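Local coordinates for protein TRAP-type C4-dicarboxylate:H+ symport system substrate-binding component DctP (Shewanella oneidensis, PDB 4MX6) that binds succinate in the periplasm and probably hands C4-dicarboxylates to a TRAP-type proton symporter as its solute-binding component, at residues F58-E69 with K262-S273; P118-V127 with E238-Y246. One frame throughout, in Å; residues are numbered along the deposited sequence.

Contact 1: F58-E69 with K262-S273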
loop_
_atom_site.group_PDB
_atom_site.type_symbol
_atom_site.label_atom_id
_atom_site.label_comp_id
_atom_site.label_asym_id
_atom_site.label_seq_id
_atom_site.Cartn_x
_atom_site.Cartn_y
_atom_site.Cartn_z
ATOM N N PHE A 58 3.106 -16.418 -7.258
ATOM C CA PHE A 58 4.184 -16.975 -6.440
ATOM C C PHE A 58 3.880 -18.436 -6.097
ATOM O O PHE A 58 4.742 -19.313 -6.246
ATOM C CB PHE A 58 4.375 -16.101 -5.202
ATOM C CG PHE A 58 5.392 -16.618 -4.212
ATOM C CD1 PHE A 58 6.719 -16.809 -4.562
ATOM C CD2 PHE A 58 5.016 -16.845 -2.907
ATOM C CE1 PHE A 58 7.625 -17.255 -3.635
ATOM C CE2 PHE A 58 5.934 -17.282 -1.977
ATOM C CZ PHE A 58 7.235 -17.486 -2.344
ATOM N N LYS A 59 2.649 -18.716 -5.674
ATOM C CA LYS A 59 2.210 -20.087 -5.436
ATOM C C LYS A 59 2.416 -20.961 -6.667
ATOM O O LYS A 59 2.952 -22.064 -6.567
ATOM C CB LYS A 59 0.735 -20.083 -5.038
ATOM C CG LYS A 59 0.090 -21.457 -4.957
ATOM C CD LYS A 59 -1.387 -21.347 -4.623
ATOM C CE LYS A 59 -2.083 -22.698 -4.555
ATOM N NZ LYS A 59 -1.518 -23.552 -3.488
ATOM N N GLU A 60 1.975 -20.483 -7.824
ATOM C CA GLU A 60 2.059 -21.256 -9.052
ATOM C C GLU A 60 3.506 -21.575 -9.400
ATOM O O GLU A 60 3.842 -22.718 -9.719
ATOM C CB GLU A 60 1.379 -20.497 -10.197
ATOM C CG GLU A 60 -0.129 -20.443 -10.049
ATOM C CD GLU A 60 -0.812 -19.450 -10.964
ATOM O OE1 GLU A 60 -0.170 -19.033 -11.940
ATOM O OE2 GLU A 60 -1.998 -19.115 -10.702
ATOM N N LEU A 61 4.375 -20.575 -9.304
ATOM C CA LEU A 61 5.770 -20.763 -9.685
ATOM C C LEU A 61 6.493 -21.686 -8.716
ATOM O O LEU A 61 7.296 -22.524 -9.138
ATOM C CB LEU A 61 6.504 -19.429 -9.811
ATOM C CG LEU A 61 6.016 -18.532 -10.944
ATOM C CD1 LEU A 61 6.907 -17.315 -10.979
ATOM C CD2 LEU A 61 6.034 -19.249 -12.273
ATOM N N VAL A 62 6.241 -21.542 -7.415
ATOM C CA VAL A 62 6.914 -22.414 -6.457
ATOM C C VAL A 62 6.486 -23.856 -6.687
ATOM O O VAL A 62 7.310 -24.777 -6.689
ATOM C CB VAL A 62 6.630 -21.978 -4.997
ATOM C CG1 VAL A 62 7.069 -23.055 -4.003
ATOM C CG2 VAL A 62 7.327 -20.657 -4.689
ATOM N N GLU A 63 5.197 -24.072 -6.884
ATOM C CA GLU A 63 4.717 -25.434 -6.981
ATOM C C GLU A 63 5.136 -26.075 -8.310
ATOM O O GLU A 63 5.317 -27.285 -8.371
ATOM C CB GLU A 63 3.216 -25.473 -6.676
ATOM C CG GLU A 63 3.000 -25.179 -5.178
ATOM C CD GLU A 63 1.646 -24.622 -4.835
ATOM O OE1 GLU A 63 0.950 -24.136 -5.748
ATOM O OE2 GLU A 63 1.247 -24.702 -3.648
ATOM N N GLN A 64 5.318 -25.268 -9.357
ATOM C CA GLN A 64 5.873 -25.755 -10.615
ATOM C C GLN A 64 7.337 -26.135 -10.519
ATOM O O GLN A 64 7.751 -27.133 -11.096
ATOM C CB GLN A 64 5.768 -24.685 -11.686
ATOM C CG GLN A 64 4.359 -24.441 -12.157
ATOM C CD GLN A 64 4.218 -23.099 -12.835
ATOM O OE1 GLN A 64 5.152 -22.611 -13.469
ATOM N NE2 GLN A 64 3.056 -22.486 -12.694
ATOM N N ARG A 65 8.126 -25.321 -9.819
ATOM C CA ARG A 65 9.582 -25.442 -9.838
ATOM C C ARG A 65 10.135 -26.309 -8.720
ATOM O O ARG A 65 11.242 -26.838 -8.854
ATOM C CB ARG A 65 10.225 -24.053 -9.822
ATOM C CG ARG A 65 9.795 -23.227 -11.015
ATOM C CD ARG A 65 10.269 -21.784 -10.966
ATOM N NE ARG A 65 9.764 -21.067 -12.131
ATOM C CZ ARG A 65 10.031 -19.801 -12.428
ATOM N NH1 ARG A 65 10.799 -19.061 -11.637
ATOM N NH2 ARG A 65 9.513 -19.269 -13.528
ATOM N N LEU A 66 9.363 -26.475 -7.647
ATOM C CA LEU A 66 9.766 -27.275 -6.489
ATOM C C LEU A 66 8.677 -28.274 -6.086
ATOM O O LEU A 66 8.321 -28.381 -4.912
ATOM C CB LEU A 66 10.068 -26.357 -5.306
ATOM C CG LEU A 66 11.242 -25.395 -5.527
ATOM C CD1 LEU A 66 11.240 -24.283 -4.490
ATOM C CD2 LEU A 66 12.564 -26.146 -5.486
ATOM N N PRO A 67 8.152 -29.027 -7.057
ATOM C CA PRO A 67 7.027 -29.916 -6.745
ATOM C C PRO A 67 7.371 -30.944 -5.684
ATOM O O PRO A 67 8.410 -31.615 -5.753
ATOM C CB PRO A 67 6.724 -30.592 -8.087
ATOM C CG PRO A 67 7.975 -30.468 -8.879
ATOM C CD PRO A 67 8.591 -29.164 -8.454
ATOM N N GLY A 68 6.490 -31.062 -4.697
ATOM C CA GLY A 68 6.674 -32.003 -3.615
ATOM C C GLY A 68 7.622 -31.538 -2.528
ATOM O O GLY A 68 7.733 -32.192 -1.490
ATOM N N GLU A 69 8.299 -30.411 -2.754
ATOM C CA GLU A 69 9.266 -29.907 -1.789
ATOM C C GLU A 69 8.693 -28.747 -0.977
ATOM O O GLU A 69 8.903 -28.668 0.234
ATOM C CB GLU A 69 10.537 -29.448 -2.499
ATOM C CG GLU A 69 11.262 -30.541 -3.271
ATOM C CD GLU A 69 12.424 -29.991 -4.085
ATOM O OE1 GLU A 69 13.300 -29.356 -3.489
ATOM O OE2 GLU A 69 12.450 -30.167 -5.320
ATOM N N LYS A 262 17.398 -23.892 -2.408
ATOM C CA LYS A 262 15.951 -23.750 -2.434
ATOM C C LYS A 262 15.562 -22.286 -2.237
ATOM O O LYS A 262 14.632 -21.791 -2.882
ATOM C CB LYS A 262 15.303 -24.628 -1.356
ATOM C CG LYS A 262 15.682 -26.093 -1.422
ATOM C CD LYS A 262 15.405 -26.682 -2.771
ATOM C CE LYS A 262 16.077 -28.040 -2.919
ATOM N NZ LYS A 262 15.807 -28.638 -4.260
ATOM N N ARG A 263 16.262 -21.599 -1.340
ATOM C CA ARG A 263 16.015 -20.181 -1.112
ATOM C C ARG A 263 16.161 -19.406 -2.423
ATOM O O ARG A 263 15.362 -18.521 -2.718
ATOM C CB ARG A 263 16.970 -19.623 -0.054
ATOM C CG ARG A 263 16.649 -18.178 0.310
ATOM C CD ARG A 263 17.679 -17.526 1.222
ATOM N NE ARG A 263 17.952 -18.307 2.428
ATOM C CZ ARG A 263 19.122 -18.841 2.775
ATOM N NH1 ARG A 263 20.217 -18.708 2.031
ATOM N NH2 ARG A 263 19.189 -19.519 3.901
ATOM N N LYS A 264 17.193 -19.722 -3.202
ATOM C CA LYS A 264 17.415 -19.028 -4.462
ATOM C C LYS A 264 16.265 -19.233 -5.448
ATOM O O LYS A 264 15.828 -18.291 -6.101
ATOM C CB LYS A 264 18.733 -19.488 -5.073
ATOM C CG LYS A 264 19.076 -18.795 -6.364
ATOM C CD LYS A 264 20.454 -19.184 -6.847
ATOM C CE LYS A 264 20.825 -18.412 -8.093
ATOM N NZ LYS A 264 22.190 -18.731 -8.515
ATOM N N VAL A 265 15.752 -20.451 -5.543
ATOM C CA VAL A 265 14.608 -20.728 -6.406
ATOM C C VAL A 265 13.364 -19.957 -5.931
ATOM O O VAL A 265 12.636 -19.350 -6.738
ATOM C CB VAL A 265 14.312 -22.244 -6.456
ATOM C CG1 VAL A 265 13.070 -22.529 -7.281
ATOM C CG2 VAL A 265 15.499 -23.001 -7.038
ATOM N N ILE A 266 13.116 -19.969 -4.624
ATOM C CA ILE A 266 11.979 -19.252 -4.058
ATOM C C ILE A 266 12.096 -17.742 -4.305
ATOM O O ILE A 266 11.120 -17.088 -4.674
ATOM C CB ILE A 266 11.834 -19.594 -2.561
ATOM C CG1 ILE A 266 11.438 -21.066 -2.414
ATOM C CG2 ILE A 266 10.829 -18.668 -1.895
ATOM C CD1 ILE A 266 11.571 -21.604 -1.025
ATOM N N LYS A 267 13.297 -17.197 -4.132
ATOM C CA LYS A 267 13.520 -15.769 -4.352
ATOM C C LYS A 267 13.276 -15.393 -5.807
ATOM O O LYS A 267 12.645 -14.373 -6.089
ATOM C CB LYS A 267 14.940 -15.383 -3.928
ATOM C CG LYS A 267 15.282 -13.904 -4.152
ATOM C CD LYS A 267 14.294 -12.925 -3.509
ATOM C CE LYS A 267 14.897 -11.531 -3.358
ATOM N NZ LYS A 267 15.316 -10.944 -4.656
ATOM N N GLU A 268 13.743 -16.217 -6.738
ATOM C CA GLU A 268 13.537 -15.925 -8.149
ATOM C C GLU A 268 12.048 -15.981 -8.499
ATOM O O GLU A 268 11.557 -15.156 -9.274
ATOM C CB GLU A 268 14.337 -16.885 -9.030
ATOM C CG GLU A 268 14.026 -16.784 -10.516
ATOM C CD GLU A 268 14.344 -15.424 -11.116
ATOM O OE1 GLU A 268 15.225 -14.716 -10.579
ATOM O OE2 GLU A 268 13.718 -15.069 -12.143
ATOM N N ALA A 269 11.324 -16.928 -7.908
ATOM C CA ALA A 269 9.884 -17.030 -8.123
ATOM C C ALA A 269 9.197 -15.781 -7.576
ATOM O O ALA A 269 8.275 -15.237 -8.198
ATOM C CB ALA A 269 9.327 -18.288 -7.456
ATOM N N LEU A 270 9.639 -15.324 -6.408
ATOM C CA LEU A 270 9.089 -14.110 -5.833
ATOM C C LEU A 270 9.328 -12.903 -6.743
ATOM O O LEU A 270 8.430 -12.115 -6.987
ATOM C CB LEU A 270 9.698 -13.876 -4.457
ATOM C CG LEU A 270 8.928 -12.900 -3.594
ATOM C CD1 LEU A 270 7.725 -13.608 -2.988
ATOM C CD2 LEU A 270 9.830 -12.405 -2.523
ATOM N N ASP A 271 10.556 -12.755 -7.233
ATOM C CA ASP A 271 10.881 -11.642 -8.115
ATOM C C ASP A 271 9.963 -11.634 -9.339
ATOM O O ASP A 271 9.458 -10.591 -9.751
ATOM C CB ASP A 271 12.327 -11.742 -8.605
ATOM C CG ASP A 271 13.357 -11.525 -7.519
ATOM O OD1 ASP A 271 13.000 -11.079 -6.408
ATOM O OD2 ASP A 271 14.547 -11.808 -7.794
ATOM N N GLU A 272 9.761 -12.800 -9.943
ATOM C CA GLU A 272 8.923 -12.886 -11.133
ATOM C C GLU A 272 7.456 -12.573 -10.812
ATOM O O GLU A 272 6.752 -11.942 -11.598
ATOM C CB GLU A 272 9.065 -14.266 -11.769
ATOM C CG GLU A 272 10.403 -14.473 -12.405
ATOM C CD GLU A 272 10.569 -15.880 -12.934
ATOM O OE1 GLU A 272 9.590 -16.413 -13.517
ATOM O OE2 GLU A 272 11.675 -16.462 -12.766
ATOM N N SER A 273 7.011 -13.006 -9.646
ATOM C CA SER A 273 5.644 -12.743 -9.215
ATOM C C SER A 273 5.417 -11.240 -8.993
ATOM O O SER A 273 4.356 -10.714 -9.316
ATOM C CB SER A 273 5.365 -13.536 -7.942
ATOM O OG SER A 273 5.501 -14.934 -8.177
HETATM O O HOH W 1 12.494 -19.846 -9.525
#
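Arg65 grips Glu272 end-on with two nitrogens. Arg65 NH1 bonds to Glu272 OE2 at 3.0 Å. Arg65 NH2 bonds to Glu272 OE1 at 2.9 Å. The guanidinium and carboxylate planes stand 53° apart, and NH1 meets OE2 from above the latter. NH1 also donates to water 1, which bonds to Val265 O. Leu61 CD1 lies over one face of the guanidinium. Farther along, Lys262 NZ bonds to the syn lone pair of Glu69 OE1 at 2.7 Å.

Alongside the salt bridges the packing is mainly apolar. Phe58 is a knob among Ile266, Ala269, Leu270 and Ser273. Its CG is anti to the backbone N (chi1 176°), and Leu270 CD1 sits over the centre of one face, 3.7 Å from the Phe58 ring centroid, a CH-pi contact. Leu66 CD1 meets Val265 CG1 and Ile266 CG1. Ala269 CB lies 3.8 Å from Leu61 CB.

Phe97 meets the Phe58 ring edge-to-face. Phe58 and Val62 also touch strand 70-75, so the nearly antiparallel helices (146°) pack on the strands of their lobe. An alanine at Glu272 is likely to leave the Arg65 guanidinium without its carboxylate and freer to swing. Buried apolar packing thus joins the helices, with charge pairs at the rim.

Contact 2: P118-V127 with E238-Y246; sequences PFLFNDMDAV and ESNHGVLDY
The first torsions of Phe119 and His241 set how the two side chains meet. Phe119 has CG anti to its carbonyl carbon (chi1 -63°), which lays a face of the ring against His241 CA and CB. His241 has CG between its backbone N and carbonyl carbon (chi1 61°), which directs the imidazole to Ser239, while CB lies over the face of the Phe119 ring. His241 CB is 3.8 Å from the centroid of the Phe119 ring, a CH-pi contact. Phe119 CE1 also comes near Ser239 O.

The backbones join at the same place. Phe119 N bonds to His241 O at 2.8 Å, from above the carbonyl plane. The CA of Pro118 makes a CA-H...O contact with the same oxygen. Two waters bridge the seam, both donating to Asn240 O. Water 2 also bonds to Phe121 O, and water 3 to Asn122 O.

Farther along, Val243 faces the start of helix 124-132. Val243 CG2 meets Val127 CG2 tip to tip at 3.8 Å. Met124 has two conformers, and in one of them its SD touches the same Val243 methyl. Val243 CG1 touches the Phe121 ring obliquely. Asp123 is the N-cap of this helix, with Asp123 OD1 accepting from Ala126 N at 3.1 Å.

The buried polar ends have partners. Ser239 OG and His241 ND1 share a hydrogen bond of 2.7 Å, in the plane of the imidazole. His241 NE2 bonds to Glu218. Asp245 is held by Gln131 and by the backbone N of Asn156.

The contact thus packs the 118-127 loop and helix start on the strand that carries Tyr246, whose OH bonds to succinate. Apolar contacts hold the helix side, while one direct backbone bond, the CH-pi contact and two waters hold the loop side.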
loop_
_atom_site.group_PDB
_atom_site.type_symbol
_atom_site.label_atom_id
_atom_site.label_comp_id
_atom_site.label_asym_id
_atom_site.label_seq_id
_atom_site.Cartn_x
_atom_site.Cartn_y
_atom_site.Cartn_z
ATOM N N PRO A 118 2.425 13.449 1.540
ATOM C CA PRO A 118 1.454 13.798 0.502
ATOM C C PRO A 118 2.072 14.586 -0.651
ATOM O O PRO A 118 2.815 15.544 -0.433
ATOM C CB PRO A 118 0.418 14.628 1.265
ATOM C CG PRO A 118 1.146 15.105 2.516
ATOM C CD PRO A 118 2.067 14.002 2.860
ATOM N N PHE A 119 1.754 14.165 -1.864
ATOM C CA PHE A 119 2.217 14.785 -3.101
ATOM C C PHE A 119 3.747 14.738 -3.269
ATOM O O PHE A 119 4.318 15.495 -4.052
ATOM C CB PHE A 119 1.697 16.226 -3.234
ATOM C CG PHE A 119 0.193 16.318 -3.322
ATOM C CD1 PHE A 119 -0.466 16.009 -4.494
ATOM C CD2 PHE A 119 -0.554 16.717 -2.228
ATOM C CE1 PHE A 119 -1.852 16.098 -4.564
ATOM C CE2 PHE A 119 -1.931 16.799 -2.303
ATOM C CZ PHE A 119 -2.574 16.494 -3.473
ATOM N N LEU A 120 4.414 13.816 -2.588
ATOM C CA LEU A 120 5.852 13.658 -2.775
ATOM C C LEU A 120 6.191 13.168 -4.185
ATOM O O LEU A 120 7.094 13.701 -4.838
ATOM C CB LEU A 120 6.416 12.708 -1.722
ATOM C CG LEU A 120 7.922 12.442 -1.792
ATOM C CD1 LEU A 120 8.742 13.728 -1.708
ATOM C CD2 LEU A 120 8.299 11.470 -0.675
ATOM N N PHE A 121 5.494 12.123 -4.622
ATOM C CA PHE A 121 5.713 11.539 -5.935
ATOM C C PHE A 121 4.617 11.962 -6.900
ATOM O O PHE A 121 3.426 11.905 -6.578
ATOM C CB PHE A 121 5.716 10.015 -5.836
ATOM C CG PHE A 121 6.754 9.483 -4.899
ATOM C CD1 PHE A 121 8.097 9.496 -5.240
ATOM C CD2 PHE A 121 6.396 8.970 -3.665
ATOM C CE1 PHE A 121 9.062 9.002 -4.367
ATOM C CE2 PHE A 121 7.369 8.478 -2.798
ATOM C CZ PHE A 121 8.697 8.512 -3.158
ATOM N N ASN A 122 5.010 12.394 -8.090
ATOM C CA ASN A 122 4.034 12.836 -9.078
ATOM C C ASN A 122 3.176 11.675 -9.564
ATOM O O ASN A 122 1.963 11.816 -9.804
ATOM C CB ASN A 122 4.724 13.444 -10.302
ATOM C CG ASN A 122 5.387 14.777 -10.011
ATOM O OD1 ASN A 122 5.124 15.404 -8.987
ATOM N ND2 ASN A 122 6.245 15.224 -10.926
ATOM N N ASP A 123 3.818 10.526 -9.724
ATOM C CA ASP A 123 3.188 9.385 -10.359
ATOM C C ASP A 123 3.998 8.126 -10.055
ATOM O O ASP A 123 5.029 8.188 -9.372
ATOM C CB ASP A 123 3.040 9.607 -11.872
ATOM C CG ASP A 123 4.346 9.925 -12.545
ATOM O OD1 ASP A 123 5.397 9.412 -12.113
ATOM O OD2 ASP A 123 4.318 10.708 -13.530
ATOM N N MET A 124 3.533 6.996 -10.572
ATOM C CA MET A 124 4.135 5.705 -10.259
ATOM C C MET A 124 5.518 5.522 -10.871
ATOM O O MET A 124 6.320 4.739 -10.377
ATOM C CB MET A 124 3.214 4.572 -10.688
ATOM C CG MET A 124 1.919 4.540 -9.904
ATOM S SD MET A 124 2.200 4.344 -8.155
ATOM C CE MET A 124 2.760 2.664 -8.138
ATOM N N ASP A 125 5.797 6.217 -11.961
ATOM C CA ASP A 125 7.136 6.200 -12.535
ATOM C C ASP A 125 8.152 6.785 -11.541
ATOM O O ASP A 125 9.263 6.255 -11.384
ATOM C CB ASP A 125 7.178 6.961 -13.864
ATOM C CG ASP A 125 6.470 6.223 -14.998
ATOM O OD1 ASP A 125 6.437 4.974 -14.992
ATOM O OD2 ASP A 125 5.942 6.903 -15.907
ATOM N N ALA A 126 7.778 7.875 -10.873
ATOM C CA ALA A 126 8.664 8.494 -9.888
ATOM C C ALA A 126 8.837 7.582 -8.672
ATOM O O ALA A 126 9.943 7.428 -8.155
ATOM C CB ALA A 126 8.119 9.849 -9.472
ATOM N N VAL A 127 7.740 6.972 -8.230
ATOM C CA VAL A 127 7.811 6.024 -7.124
ATOM C C VAL A 127 8.812 4.920 -7.430
ATOM O O VAL A 127 9.682 4.587 -6.619
ATOM C CB VAL A 127 6.417 5.385 -6.866
ATOM C CG1 VAL A 127 6.520 4.289 -5.850
ATOM C CG2 VAL A 127 5.419 6.443 -6.419
ATOM N N GLU A 238 -10.222 12.579 -7.914
ATOM C CA GLU A 238 -8.994 12.052 -8.509
ATOM C C GLU A 238 -7.823 12.973 -8.180
ATOM O O GLU A 238 -7.389 13.789 -8.983
ATOM C CB GLU A 238 -9.168 11.866 -10.016
ATOM C CG GLU A 238 -8.024 11.108 -10.685
ATOM C CD GLU A 238 -8.389 10.607 -12.083
ATOM O OE1 GLU A 238 -9.474 10.945 -12.581
ATOM O OE2 GLU A 238 -7.597 9.864 -12.692
ATOM N N SER A 239 -7.330 12.799 -6.966
ATOM C CA SER A 239 -6.333 13.649 -6.359
ATOM C C SER A 239 -4.903 13.136 -6.553
ATOM O O SER A 239 -3.964 13.920 -6.502
ATOM C CB SER A 239 -6.655 13.742 -4.875
ATOM O OG SER A 239 -6.933 12.454 -4.357
ATOM N N ASN A 240 -4.725 11.824 -6.730
ATOM C CA ASN A 240 -3.383 11.240 -6.855
ATOM C C ASN A 240 -2.439 11.785 -5.786
ATOM O O ASN A 240 -1.284 12.109 -6.071
ATOM C CB ASN A 240 -2.812 11.489 -8.255
ATOM C CG ASN A 240 -3.602 10.784 -9.333
ATOM O OD1 ASN A 240 -3.814 9.577 -9.271
ATOM N ND2 ASN A 240 -4.017 11.528 -10.348
ATOM N N HIS A 241 -2.909 11.858 -4.543
ATOM C CA HIS A 241 -2.237 12.668 -3.530
ATOM C C HIS A 241 -1.190 11.913 -2.696
ATOM O O HIS A 241 -0.520 12.518 -1.865
ATOM C CB HIS A 241 -3.265 13.294 -2.596
ATOM C CG HIS A 241 -4.059 12.274 -1.864
ATOM N ND1 HIS A 241 -5.208 11.717 -2.382
ATOM C CD2 HIS A 241 -3.826 11.648 -0.686
ATOM C CE1 HIS A 241 -5.648 10.797 -1.546
ATOM N NE2 HIS A 241 -4.824 10.731 -0.511
ATOM N N GLY A 242 -1.048 10.608 -2.913
ATOM C CA GLY A 242 -0.019 9.821 -2.244
ATOM C C GLY A 242 0.066 8.475 -2.919
ATOM O O GLY A 242 -0.780 8.151 -3.757
ATOM N N VAL A 243 1.075 7.682 -2.575
ATOM C CA VAL A 243 1.210 6.339 -3.133
ATOM C C VAL A 243 0.802 5.286 -2.124
ATOM O O VAL A 243 1.084 5.410 -0.938
ATOM C CB VAL A 243 2.654 6.060 -3.655
ATOM C CG1 VAL A 243 3.715 6.104 -2.560
ATOM C CG2 VAL A 243 2.724 4.716 -4.373
ATOM N N LEU A 244 0.105 4.261 -2.620
ATOM C CA LEU A 244 -0.114 3.013 -1.884
ATOM C C LEU A 244 0.689 1.940 -2.596
ATOM O O LEU A 244 0.325 1.493 -3.678
ATOM C CB LEU A 244 -1.593 2.614 -1.848
ATOM C CG LEU A 244 -1.854 1.139 -1.381
ATOM C CD1 LEU A 244 -1.431 0.913 0.046
ATOM C CD2 LEU A 244 -3.312 0.731 -1.546
ATOM N N ASP A 245 1.814 1.567 -1.992
ATOM C CA ASP A 245 2.666 0.482 -2.463
ATOM C C ASP A 245 2.975 -0.433 -1.285
ATOM O O ASP A 245 2.666 -0.115 -0.136
ATOM C CB ASP A 245 3.984 1.019 -3.065
ATOM C CG ASP A 245 3.991 1.101 -4.577
ATOM O OD1 ASP A 245 2.917 1.185 -5.199
ATOM O OD2 ASP A 245 5.114 1.057 -5.127
ATOM N N TYR A 246 3.590 -1.571 -1.586
ATOM C CA TYR A 246 3.883 -2.595 -0.597
ATOM C C TYR A 246 5.364 -2.920 -0.511
ATOM O O TYR A 246 6.082 -2.810 -1.496
ATOM C CB TYR A 246 3.156 -3.882 -0.972
ATOM C CG TYR A 246 1.698 -3.710 -1.306
ATOM C CD1 TYR A 246 0.802 -3.272 -0.355
ATOM C CD2 TYR A 246 1.225 -3.994 -2.578
ATOM C CE1 TYR A 246 -0.553 -3.136 -0.645
ATOM C CE2 TYR A 246 -0.124 -3.894 -2.874
ATOM C CZ TYR A 246 -1.007 -3.467 -1.911
ATOM O OH TYR A 246 -2.355 -3.423 -2.208
HETATM O O HOH W 2 1.341 12.119 -4.745
HETATM O O HOH W 3 0.107 13.386 -8.172
#

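From the N terminus, the chain enters contact 1 at the end of helix 50-65 and in the turn before strand 70-75. It then reaches 118-127, the first half of contact 2. Contact 2 closes at 238-246, after a loop of 110 residues. The chain goes on through strand 243-251 into helix 260-295, where 262-273 closes contact 1. The smaller loop therefore lies wholly within the larger one, and the two do not cross. Contact 1 pairs two helices far from the chain centre. Contact 2 ties a loop and helix start to a strand nearer the middle. Their centres are about 31 Å apart, and they do not touch.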